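PDB 2I6H: hypothetical protein Atu0120 from Agrobacterium tumefaciens, which is of unknown function but belongs to the bacterial DUF924 family, with an all-helical fold and two chains in its assembly. Local coordinates for residues R132-F135 against Y136-F139; Q148-A151 against C152-Q156; Q156-G159 against G160-H164. One frame throughout, in Å; residues are numbered along the deposited sequence. Where two conformers were deposited one is given.

Interaction 1: residues R132-F135 against Y136-F139; sequences RVFF and YLPF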
loop_
_atom_site.group_PDB
_atom_site.type_symbol
_atom_site.label_atom_id
_atom_site.label_comp_id
_atom_site.label_asym_id
_atom_site.label_seq_id
_atom_site.Cartn_x
_atom_site.Cartn_y
_atom_site.Cartn_z
ATOM N N ARG A 132 -10.428 3.571 8.274
ATOM C CA ARG A 132 -11.589 3.210 7.450
ATOM C C ARG A 132 -11.438 1.879 6.701
ATOM O O ARG A 132 -12.404 1.099 6.587
ATOM C CB ARG A 132 -11.785 4.371 6.465
ATOM C CG ARG A 132 -13.106 4.464 5.852
ATOM C CD ARG A 132 -13.363 5.968 5.452
ATOM N NE ARG A 132 -13.536 6.889 6.586
ATOM C CZ ARG A 132 -13.367 8.211 6.516
ATOM N NH1 ARG A 132 -12.999 8.770 5.369
ATOM N NH2 ARG A 132 -13.567 8.993 7.563
ATOM N N VAL A 133 -10.243 1.640 6.159
ATOM C CA VAL A 133 -10.003 0.441 5.354
ATOM C C VAL A 133 -10.338 -0.879 6.102
ATOM O O VAL A 133 -10.642 -1.892 5.477
ATOM C CB VAL A 133 -8.566 0.407 4.771
ATOM C CG1 VAL A 133 -7.561 0.183 5.857
ATOM C CG2 VAL A 133 -8.478 -0.682 3.625
ATOM N N PHE A 134 -10.232 -0.864 7.433
ATOM C CA PHE A 134 -10.577 -2.095 8.200
ATOM C C PHE A 134 -12.034 -2.566 8.103
ATOM O O PHE A 134 -12.319 -3.763 8.323
ATOM C CB PHE A 134 -10.004 -2.008 9.621
ATOM C CG PHE A 134 -8.522 -1.812 9.586
ATOM C CD1 PHE A 134 -7.710 -2.888 9.213
ATOM C CD2 PHE A 134 -7.941 -0.533 9.744
ATOM C CE1 PHE A 134 -6.325 -2.752 9.069
ATOM C CE2 PHE A 134 -6.514 -0.367 9.592
ATOM C CZ PHE A 134 -5.725 -1.490 9.255
ATOM N N PHE A 135 -12.954 -1.640 7.772
ATOM C CA PHE A 135 -14.336 -1.997 7.458
ATOM C C PHE A 135 -14.460 -2.584 6.034
ATOM O O PHE A 135 -15.484 -3.178 5.702
ATOM C CB PHE A 135 -15.259 -0.750 7.567
ATOM C CG PHE A 135 -15.469 -0.290 8.965
ATOM C CD1 PHE A 135 -16.371 -0.956 9.809
ATOM C CD2 PHE A 135 -14.751 0.791 9.472
ATOM C CE1 PHE A 135 -16.573 -0.533 11.167
ATOM C CE2 PHE A 135 -14.962 1.251 10.805
ATOM C CZ PHE A 135 -15.878 0.562 11.662
ATOM N N TYR A 136 -13.439 -2.409 5.192
ATOM C CA TYR A 136 -13.544 -2.791 3.754
ATOM C C TYR A 136 -12.789 -4.084 3.457
ATOM O O TYR A 136 -13.121 -4.834 2.523
ATOM C CB TYR A 136 -12.999 -1.646 2.877
ATOM C CG TYR A 136 -13.645 -0.290 3.160
ATOM C CD1 TYR A 136 -14.941 -0.187 3.729
ATOM C CD2 TYR A 136 -12.966 0.889 2.807
ATOM C CE1 TYR A 136 -15.510 1.101 3.956
ATOM C CE2 TYR A 136 -13.520 2.159 3.032
ATOM C CZ TYR A 136 -14.786 2.248 3.595
ATOM O OH TYR A 136 -15.338 3.503 3.817
ATOM N N LEU A 137 -11.747 -4.341 4.256
ATOM C CA LEU A 137 -10.924 -5.526 4.046
ATOM C C LEU A 137 -11.731 -6.849 4.030
ATOM O O LEU A 137 -11.372 -7.753 3.259
ATOM C CB LEU A 137 -9.741 -5.583 5.046
ATOM C CG LEU A 137 -8.687 -4.474 4.810
ATOM C CD1 LEU A 137 -7.655 -4.527 5.931
ATOM C CD2 LEU A 137 -8.004 -4.716 3.460
ATOM N N PRO A 138 -12.783 -6.989 4.884
ATOM C CA PRO A 138 -13.583 -8.233 4.795
ATOM C C PRO A 138 -14.121 -8.460 3.362
ATOM O O PRO A 138 -14.230 -9.604 2.928
ATOM C CB PRO A 138 -14.705 -8.024 5.831
ATOM C CG PRO A 138 -14.064 -7.146 6.872
ATOM C CD PRO A 138 -13.256 -6.135 5.989
ATOM N N PHE A 139 -14.407 -7.379 2.633
ATOM C CA PHE A 139 -14.909 -7.543 1.252
ATOM C C PHE A 139 -13.769 -8.005 0.324
ATOM O O PHE A 139 -13.983 -8.893 -0.511
ATOM C CB PHE A 139 -15.612 -6.274 0.780
ATOM C CG PHE A 139 -16.790 -5.913 1.643
ATOM C CD1 PHE A 139 -17.971 -6.659 1.540
ATOM C CD2 PHE A 139 -16.689 -4.886 2.595
ATOM C CE1 PHE A 139 -19.107 -6.341 2.351
ATOM C CE2 PHE A 139 -17.803 -4.576 3.423
ATOM C CZ PHE A 139 -19.002 -5.308 3.290
#

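Interaction 2: residues Q148-A151 against C152-Q156; sequences QQRA and CDLNQ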
loop_
_atom_site.group_PDB
_atom_site.type_symbol
_atom_site.label_atom_id
_atom_site.label_comp_id
_atom_site.label_asym_id
_atom_site.label_seq_id
_atom_site.Cartn_x
_atom_site.Cartn_y
_atom_site.Cartn_z
ATOM N N GLN A 148 -16.034 -8.318 -3.979
ATOM C CA GLN A 148 -14.841 -7.663 -4.548
ATOM C C GLN A 148 -15.153 -6.321 -5.192
ATOM O O GLN A 148 -14.391 -5.367 -5.051
ATOM C CB GLN A 148 -14.182 -8.587 -5.562
ATOM C CG GLN A 148 -13.563 -9.850 -4.919
ATOM C CD GLN A 148 -12.418 -9.532 -3.972
ATOM O OE1 GLN A 148 -11.668 -8.579 -4.174
ATOM N NE2 GLN A 148 -12.272 -10.343 -2.940
ATOM N N GLN A 149 -16.252 -6.268 -5.945
ATOM C CA GLN A 149 -16.651 -5.028 -6.602
ATOM C C GLN A 149 -17.000 -4.003 -5.549
ATOM O O GLN A 149 -16.640 -2.831 -5.689
ATOM C CB GLN A 149 -17.808 -5.303 -7.557
ATOM C CG GLN A 149 -17.322 -6.252 -8.639
ATOM C CD GLN A 149 -18.200 -6.223 -9.822
ATOM O OE1 GLN A 149 -19.319 -5.695 -9.758
ATOM N NE2 GLN A 149 -17.730 -6.814 -10.918
ATOM N N ARG A 150 -17.668 -4.450 -4.491
ATOM C CA ARG A 150 -17.974 -3.573 -3.370
ATOM C C ARG A 150 -16.701 -3.036 -2.703
ATOM O O ARG A 150 -16.621 -1.831 -2.409
ATOM C CB ARG A 150 -18.835 -4.286 -2.344
ATOM C CG ARG A 150 -19.389 -3.349 -1.307
ATOM C CD ARG A 150 -20.294 -4.083 -0.326
ATOM N NE ARG A 150 -20.942 -3.098 0.534
ATOM C CZ ARG A 150 -21.747 -3.411 1.537
ATOM N NH1 ARG A 150 -21.998 -4.675 1.813
ATOM N NH2 ARG A 150 -22.315 -2.440 2.252
ATOM N N ALA A 151 -15.705 -3.910 -2.507
ATOM C CA ALA A 151 -14.408 -3.475 -1.960
ATOM C C ALA A 151 -13.769 -2.383 -2.808
ATOM O O ALA A 151 -13.272 -1.391 -2.254
ATOM C CB ALA A 151 -13.422 -4.672 -1.854
ATOM N N CYS A 152 -13.765 -2.564 -4.131
ATOM C CA CYS A 152 -13.148 -1.548 -5.002
ATOM C C CYS A 152 -13.903 -0.195 -4.906
ATOM O O CYS A 152 -13.276 0.873 -4.825
ATOM C CB CYS A 152 -13.000 -2.068 -6.441
ATOM S SG CYS A 152 -11.827 -3.452 -6.529
ATOM N N ASP A 153 -15.240 -0.235 -4.882
ATOM C CA ASP A 153 -16.046 0.981 -4.744
ATOM C C ASP A 153 -15.751 1.677 -3.427
ATOM O O ASP A 153 -15.595 2.893 -3.371
ATOM C CB ASP A 153 -17.537 0.623 -4.763
ATOM C CG ASP A 153 -18.030 0.190 -6.167
ATOM O OD1 ASP A 153 -17.302 0.390 -7.159
ATOM O OD2 ASP A 153 -19.133 -0.377 -6.240
ATOM N N LEU A 154 -15.660 0.893 -2.366
ATOM C CA LEU A 154 -15.424 1.477 -1.049
ATOM C C LEU A 154 -14.029 2.082 -0.926
ATOM O O LEU A 154 -13.861 3.106 -0.253
ATOM C CB LEU A 154 -15.651 0.411 0.038
ATOM C CG LEU A 154 -17.118 0.013 0.259
ATOM C CD1 LEU A 154 -17.150 -1.258 1.092
ATOM C CD2 LEU A 154 -17.895 1.166 0.923
ATOM N N ASN A 155 -13.052 1.477 -1.599
ATOM C CA ASN A 155 -11.666 1.992 -1.537
ATOM C C ASN A 155 -11.398 3.153 -2.508
ATOM O O ASN A 155 -10.353 3.821 -2.406
ATOM C CB ASN A 155 -10.643 0.881 -1.765
ATOM C CG ASN A 155 -10.434 -0.012 -0.519
ATOM O OD1 ASN A 155 -9.627 0.301 0.383
ATOM N ND2 ASN A 155 -11.143 -1.143 -0.475
ATOM N N GLN A 156 -12.301 3.381 -3.456
ATOM C CA GLN A 156 -12.061 4.446 -4.438
ATOM C C GLN A 156 -11.761 5.803 -3.753
ATOM O O GLN A 156 -10.724 6.440 -4.087
ATOM C CB GLN A 156 -13.177 4.523 -5.506
ATOM C CG GLN A 156 -12.889 5.450 -6.686
ATOM C CD GLN A 156 -12.348 4.750 -7.939
ATOM O OE1 GLN A 156 -12.415 3.516 -8.078
ATOM N NE2 GLN A 156 -11.832 5.552 -8.882
#

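Interaction 3: residues Q156-G159 against G160-H164; sequences QPLG and GLYLH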
loop_
_atom_site.group_PDB
_atom_site.type_symbol
_atom_site.label_atom_id
_atom_site.label_comp_id
_atom_site.label_asym_id
_atom_site.label_seq_id
_atom_site.Cartn_x
_atom_site.Cartn_y
_atom_site.Cartn_z
ATOM N N GLN A 156 -12.301 3.381 -3.456
ATOM C CA GLN A 156 -12.061 4.446 -4.438
ATOM C C GLN A 156 -11.761 5.803 -3.753
ATOM O O GLN A 156 -10.724 6.440 -4.087
ATOM C CB GLN A 156 -13.177 4.523 -5.506
ATOM C CG GLN A 156 -12.889 5.450 -6.686
ATOM C CD GLN A 156 -12.348 4.750 -7.939
ATOM O OE1 GLN A 156 -12.415 3.516 -8.078
ATOM N NE2 GLN A 156 -11.832 5.552 -8.882
ATOM N N PRO A 157 -12.625 6.257 -2.803
ATOM C CA PRO A 157 -12.295 7.524 -2.107
ATOM C C PRO A 157 -10.994 7.493 -1.332
ATOM O O PRO A 157 -10.367 8.537 -1.171
ATOM C CB PRO A 157 -13.421 7.705 -1.088
ATOM C CG PRO A 157 -14.469 6.693 -1.430
ATOM C CD PRO A 157 -13.934 5.697 -2.378
ATOM N N LEU A 158 -10.593 6.329 -0.827
ATOM C CA LEU A 158 -9.312 6.236 -0.090
ATOM C C LEU A 158 -8.145 6.408 -1.061
ATOM O O LEU A 158 -7.083 6.930 -0.679
ATOM C CB LEU A 158 -9.191 4.884 0.621
ATOM C CG LEU A 158 -10.164 4.555 1.781
ATOM C CD1 LEU A 158 -9.825 3.202 2.402
ATOM C CD2 LEU A 158 -10.074 5.632 2.838
ATOM N N GLY A 159 -8.363 5.968 -2.296
ATOM C CA GLY A 159 -7.369 6.103 -3.384
ATOM C C GLY A 159 -6.027 5.412 -3.165
ATOM O O GLY A 159 -5.879 4.529 -2.307
ATOM N N GLY A 160 -5.038 5.819 -3.985
ATOM C CA GLY A 160 -3.666 5.322 -3.880
ATOM C C GLY A 160 -3.542 3.828 -3.652
ATOM O O GLY A 160 -4.181 3.005 -4.339
ATOM N N LEU A 161 -2.708 3.463 -2.676
ATOM C CA LEU A 161 -2.428 2.069 -2.433
ATOM C C LEU A 161 -3.634 1.285 -1.907
ATOM O O LEU A 161 -3.711 0.075 -2.147
ATOM C CB LEU A 161 -1.217 1.931 -1.523
ATOM C CG LEU A 161 0.120 2.188 -2.245
ATOM C CD1 LEU A 161 1.106 2.708 -1.206
ATOM C CD2 LEU A 161 0.639 0.903 -2.994
ATOM N N TYR A 162 -4.563 1.952 -1.201
ATOM C CA TYR A 162 -5.770 1.258 -0.713
ATOM C C TYR A 162 -6.512 0.707 -1.916
ATOM O O TYR A 162 -6.888 -0.460 -1.958
ATOM C CB TYR A 162 -6.712 2.238 0.005
ATOM C CG TYR A 162 -6.104 2.863 1.234
ATOM C CD1 TYR A 162 -6.023 2.139 2.429
ATOM C CD2 TYR A 162 -5.632 4.174 1.215
ATOM C CE1 TYR A 162 -5.480 2.711 3.593
ATOM C CE2 TYR A 162 -5.077 4.772 2.374
ATOM C CZ TYR A 162 -5.007 4.031 3.551
ATOM O OH TYR A 162 -4.453 4.619 4.689
ATOM N N LEU A 163 -6.704 1.581 -2.898
ATOM C CA LEU A 163 -7.395 1.211 -4.136
ATOM C C LEU A 163 -6.619 0.111 -4.916
ATOM O O LEU A 163 -7.208 -0.884 -5.345
ATOM C CB LEU A 163 -7.656 2.457 -4.994
ATOM C CG LEU A 163 -8.483 2.173 -6.259
ATOM C CD1 LEU A 163 -9.738 1.263 -6.042
ATOM C CD2 LEU A 163 -8.876 3.463 -6.947
ATOM N N HIS A 164 -5.313 0.310 -5.070
ATOM C CA HIS A 164 -4.459 -0.682 -5.704
ATOM C C HIS A 164 -4.669 -2.069 -5.058
ATOM O O HIS A 164 -4.875 -3.066 -5.773
ATOM C CB HIS A 164 -2.982 -0.267 -5.667
ATOM C CG HIS A 164 -2.034 -1.396 -5.988
ATOM N ND1 HIS A 164 -1.936 -1.949 -7.250
ATOM C CD2 HIS A 164 -1.138 -2.058 -5.217
ATOM C CE1 HIS A 164 -1.026 -2.912 -7.238
ATOM N NE2 HIS A 164 -0.527 -2.996 -6.018
#

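Interaction 1: residues R132-F135 against Y136-F139
The aromatic ring of Tyr136 lies under the carbonyl group of Arg132: Arg132 O stands 3.7 Å above the plane of that ring, over its centre. The same oxygen lies in the plane of the Phe135 ring, at its edge, and also accepts the backbone N-H of Phe135. Phe134 has Val133 CG1 over one face, displaced toward the rim, while Leu137 CD1 approaches obliquely, 3.7 Å from Phe134 CD1. At the edge of the Phe139 ring, in its plane, is Tyr136 CA.

Tyr136 turns its ring back across the preceding turn because CG is anti to its own carbonyl carbon (chi1 -54°). Arg132 runs alongside it in the same direction, with Arg132 CG 3.2 Å from Tyr136 OH. Their polar ends are engaged elsewhere: the hydroxyl with Asp124, Arg132 NE and NH2 with the backbone oxygens of Asp124 and Val127.

Two backbone donors grip Val133 O. Leu137 N, at 3.0 Å from Val133 O, lies nearly along the C=O axis, whereas Tyr136 N, 2.9 Å from that oxygen, sits well above the carbonyl plane. Pro138 has no N-H to offer, and its CD instead packs 3.5 Å from Phe134 O. Phe135 O is buried without a polar partner in the model; Phe139 CE2 comes within 3.5 Å of it.

Outward from this turn, Phe134 meets Trp38 and Trp46 edge-to-face, and Phe139 packs on helices 108-120 and 145-155. A turn in which one carbonyl, Val133 O, takes the N-H groups three and four residues later, leading into a short helix with proline in its first turn, thus joins helices 129-132 and 137-140 inside the core of an all-helical fold.

Interaction 2: residues Q148-A151 against C152-Q156
Arg150 overlaps Leu154 one helical turn further on, the two side chains crossing at a slant with Arg150 CG 3.9 Å from Leu154 CD1. The arginine leaves the backbone with CG anti to N (chi1 -169°) and stays extended from CG to NE. Its CG therefore meets the leucine, while the extended chain carries the guanidinium group on to a salt bridge with Asp116 of helix 108-120. Leu154 also leans on the backbone, its CG lying 3.3 Å from Arg150 O.

Successive carbonyls of Gln148, Gln149 and Arg150 accept the N-H groups of Cys152, Asp153 and Leu154, as in a regular alpha-helix. The next carbonyl is held twice. Asn155 N bonds to Ala151 O at 3.0 Å, and Asn155 ND2 reaches the same Ala151 O at 2.8 Å. These donors arrive from opposite faces of the carbonyl plane, the side-chain one at 132° to the C=O bond and clearly above that plane. Ala151 O lies close to the amide plane of Asn155, so this bond sets the rotation of the amide and directs its oxygen away from the helix carbonyl. Placing CG anti to the carbonyl carbon (chi1 -78°) folds the asparagine back along the preceding turn.

Phe139 packs against Arg150, Ala151 and Leu154, and Cys152 packs on Glu167 and Arg170 of helix 160-176. The arrangement belongs to the C-terminal part of alpha-helix 145-155, where an asparagine adds a side-chain bond to its own main-chain one.

Interaction 3: residues Q156-G159 against G160-H164
This is a local contact around the turn that leads from helix 145-155 into helix 160-176, near the surface and close to the second subunit. Leu158 and Tyr162 form its apolar part, their side chains crossing at about a right angle. Leu158 CD1 lies over one face of the tyrosine ring in a CH-pi contact, 4.3 Å from the centroid of the Tyr162 ring, and Leu158 CB touches Tyr162 CD2 at 3.7 Å.

The edge of this ring is occupied as well: Gly159 O lies in its plane, 3.5 Å from Tyr162 CD2. The same oxygen receives Leu163 N at 3.1 Å in a nearly straight bond (171° at the hydrogen), although the donor stands well above the carbonyl plane of Gly159. Both Gly159 (phi 61°) and Gly160 (phi 43°) have positive phi, a backbone course that glycine adopts readily and that lets the chain reverse into the new helix.

Gln156, in the conformer described, is bent at chi2 and crosses Leu163 obliquely, bringing its OE1 to 3.7 Å from Leu163 CD2; this is packing alone.

Val133 packs on both Leu158 and Tyr162, linking the turn to the interior. Across the assembly, Tyr162 meets Gly160 of the second subunit, and Leu161 meets Leu161 of that subunit. Chemically, Gly159 O accepts the N-H of Leu163 and Gly160 O that of His164, so the chain leaving the turn is already held by helical bonds, whereas the Leu158-Tyr162 packing, which is not directional, sets the turn against the first part of the helix with less exact geometry.

How the interactions relate
Following the chain, interaction 1 turns helix 129-132 into helix 137-140, interaction 2 follows along helix 145-155, and interaction 3 closes the loop into helix 160-176. They run in series, neither nested nor crossed, and interactions 2 and 3 share Gln156. In space all three meet. Tyr136 CE2 lies 3.4 Å from Leu154 O, and Val133 CG2 lies 3.6 Å from Asn155 OD1, joining the first turn to helix 145-155. Tyr136 CE2 is also 3.9 Å from Leu158 CD1, while Asn155 OD1 approaches Tyr162 CB. The buried turn is thereby connected, both directly and by way of helix 145-155, to the surface turn beside the second subunit.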